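Local coordinates for protein 303aa long hypothetical esterase (Sulfolobus tokodaii, PDB 3AIN) that probably hydrolyses carboxylic ester bonds, as a thermostable, dimeric carboxylesterase of the hormone-sensitive-lipase-like family, at residues 310-313 against 314-318. The protein carries 1 engineered substitution. Sequence-based numbering, arbitrary orientation.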
ATOM      1  N   GLY A 310      -5.417   1.805  -5.682  1.00 14.07           N
ATOM      2  CA  GLY A 310      -4.781   3.133  -5.521  1.00 13.11           C
ATOM      3  C   GLY A 310      -3.259   3.029  -5.435  1.00 15.76           C
ATOM      4  O   GLY A 310      -2.541   3.851  -6.025  1.00 15.82           O
ATOM      5  N   LEU A 311      -2.763   2.038  -4.701  1.00 12.35           N
ATOM      6  CA  LEU A 311      -1.305   1.808  -4.575  1.00 12.49           C
ATOM      7  C   LEU A 311      -0.684   1.412  -5.911  1.00 15.70           C
ATOM      8  O   LEU A 311       0.403   1.895  -6.273  1.00 15.52           O
ATOM      9  CB  LEU A 311      -1.016   0.723  -3.538  1.00 13.08           C
ATOM     10  CG  LEU A 311       0.432   0.303  -3.304  1.00 16.12           C
ATOM     11  CD1 LEU A 311       1.321   1.513  -2.996  1.00 16.34           C
ATOM     12  CD2 LEU A 311       0.527  -0.733  -2.190  1.00 14.31           C
ATOM     13  N   ILE A 312      -1.334   0.480  -6.608  1.00 12.20           N
ATOM     14  CA  ILE A 312      -0.892   0.098  -7.957  1.00 12.67           C
ATOM     15  C   ILE A 312      -0.798   1.334  -8.876  1.00 16.51           C
ATOM     16  O   ILE A 312       0.199   1.518  -9.587  1.00 17.33           O
ATOM     17  CB  ILE A 312      -1.870  -0.930  -8.587  1.00 14.37           C
ATOM     18  CG1 ILE A 312      -1.769  -2.250  -7.826  1.00 12.22           C
ATOM     19  CG2 ILE A 312      -1.552  -1.109 -10.091  1.00 13.87           C
ATOM     20  CD1 ILE A 312      -2.912  -3.231  -8.111  1.00 14.55           C
ATOM     21  N   GLY A 313      -1.813   2.184  -8.818  1.00 14.30           N
ATOM     22  CA  GLY A 313      -1.865   3.430  -9.610  1.00 14.63           C
ATOM     23  C   GLY A 313      -0.738   4.384  -9.248  1.00 20.67           C
ATOM     24  O   GLY A 313      -0.007   4.855 -10.130  1.00 17.96           O
ATOM     25  N   TYR A 314      -0.408   4.441  -7.958  1.00 15.30           N
ATOM     26  CA  TYR A 314       0.675   5.303  -7.537  1.00 15.12           C
ATOM     27  C   TYR A 314       2.036   4.832  -8.057  1.00 15.70           C
ATOM     28  O   TYR A 314       2.793   5.629  -8.615  1.00 16.35           O
ATOM     29  CB  TYR A 314       0.750   5.459  -6.013  1.00 15.13           C
ATOM     30  CG  TYR A 314       2.036   6.161  -5.619  1.00 14.90           C
ATOM     31  CD1 TYR A 314       2.199   7.507  -5.866  1.00 28.06           C
ATOM     32  CD2 TYR A 314       3.157   5.419  -5.263  1.00 19.15           C
ATOM     33  CE1 TYR A 314       3.395   8.131  -5.595  1.00 26.61           C
ATOM     34  CE2 TYR A 314       4.368   6.012  -5.065  1.00 24.53           C
ATOM     35  CZ  TYR A 314       4.484   7.374  -5.217  1.00 28.78           C
ATOM     36  OH  TYR A 314       5.740   7.940  -5.152  1.00 27.83           O
ATOM     37  N   VAL A 315       2.351   3.546  -7.899  1.00 14.62           N
ATOM     38  CA  VAL A 315       3.674   3.078  -8.311  1.00 14.64           C
ATOM     39  C   VAL A 315       3.868   3.185  -9.814  1.00 16.95           C
ATOM     40  O   VAL A 315       4.969   3.457 -10.277  1.00 16.24           O
ATOM     41  CB  VAL A 315       4.071   1.673  -7.802  1.00 14.43           C
ATOM     42  CG1 VAL A 315       3.985   1.638  -6.262  1.00 15.91           C
ATOM     43  CG2 VAL A 315       3.235   0.541  -8.459  1.00 18.98           C
ATOM     44  N   LEU A 316       2.817   2.930 -10.580  1.00 15.46           N
ATOM     45  CA  LEU A 316       2.967   3.036 -12.041  1.00 14.01           C
ATOM     46  C   LEU A 316       3.040   4.493 -12.506  1.00 14.18           C
ATOM     47  O   LEU A 316       3.815   4.821 -13.415  1.00 15.76           O
ATOM     48  CB  LEU A 316       1.840   2.296 -12.751  1.00 13.11           C
ATOM     49  CG  LEU A 316       1.935   0.767 -12.618  1.00 13.18           C
ATOM     50  CD1 LEU A 316       0.816   0.101 -13.410  1.00 16.22           C
ATOM     51  CD2 LEU A 316       3.338   0.223 -13.022  1.00 16.40           C
ATOM     52  N   ARG A 317       2.289   5.377 -11.869  1.00 14.21           N
ATOM     53  CA  ARG A 317       2.441   6.806 -12.207  1.00 15.85           C
ATOM     54  C   ARG A 317       3.848   7.275 -11.892  1.00 18.79           C
ATOM     55  O   ARG A 317       4.461   8.039 -12.661  1.00 19.49           O
ATOM     56  CB  ARG A 317       1.397   7.672 -11.505  1.00 16.63           C
ATOM     57  CG  ARG A 317       0.008   7.499 -12.089  1.00 18.04           C
ATOM     58  CD  ARG A 317      -1.011   8.453 -11.463  1.00 25.06           C
ATOM     59  NE  ARG A 317      -1.493   7.990 -10.162  1.00 50.29           N
ATOM     60  CZ  ARG A 317      -1.202   8.579  -9.004  1.00 49.61           C
ATOM     61  NH1 ARG A 317      -0.402   9.636  -8.977  1.00 53.85           N
ATOM     62  NH2 ARG A 317      -1.636   8.061  -7.863  1.00 47.97           N
ATOM     63  N   LYS A 318       4.364   6.829 -10.752  1.00 16.72           N
ATOM     64  CA  LYS A 318       5.731   7.173 -10.360  1.00 17.96           C
ATOM     65  C   LYS A 318       6.731   6.672 -11.399  1.00 20.81           C
ATOM     66  O   LYS A 318       7.636   7.420 -11.830  1.00 19.40           O
ATOM     67  CB  LYS A 318       6.055   6.592  -8.969  1.00 18.84           C
ATOM     68  CG  LYS A 318       7.524   6.679  -8.561  1.00 20.05           C
ATOM     69  CD  LYS A 318       7.813   5.834  -7.295  1.00 20.18           C
ATOM     70  CE  LYS A 318       7.931   4.337  -7.643  1.00 24.69           C
ATOM     71  NZ  LYS A 318       8.451   3.527  -6.492  1.00 19.95           N
TER
HETATM   72  O   HOH W   1      -3.226   6.387  -7.057  1.00 33.36           O
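Gly310 O takes the backbone N-H of Tyr314 at 2.9 Å (Gly310 O to Tyr314 N). The bond is bent, 144° at the hydrogen. A water donates a second hydrogen bond to Gly310 O, at 2.8 Å. Two bonds therefore grip this buried carbonyl. The same water lies 2.4 Å from Arg317 NH2, which is unusually short, so a link through it to the guanidinium is doubtful.

Leu311 O accepts from Val315 N in a straighter bond, 165° at the hydrogen. On the same side of the helix, Leu311 CD1 lies 4.2 Å from Val315 CG1.

Ile312 O receives Leu316 N at 3.1 Å. Val315 CG2 also sits 3.4 Å from Ile312 O. Ile312 CG2 meets Leu316 CD1 at 4.3 Å, a loose apolar contact. Leu311, Ile312 and Val315 pack on Leu256 of strand 255-260, and Val315 and Leu316 touch Tyr192 of strand 192-196.

Gly313 O accepts from Arg317 N, the donor nearly on the line of the carbonyl. The Arg317 chain then bends at chi3 (-80°) and folds back past Gly313. Its CG is 3.3 Å from Gly313 O, and the guanidinium lies obliquely to that carbonyl. Arg317 NE is held by Ser119 O.

The pattern is a regular run of i to i+4 alpha-helical bonds. It belongs to the C-terminal helix 303-321, which packs its apolar side on the central sheet of the alpha/beta hydrolase fold and contributes to the dimer interface, where Lys318 NZ forms salt bridges with Glu303 and Asp307 of the second subunit.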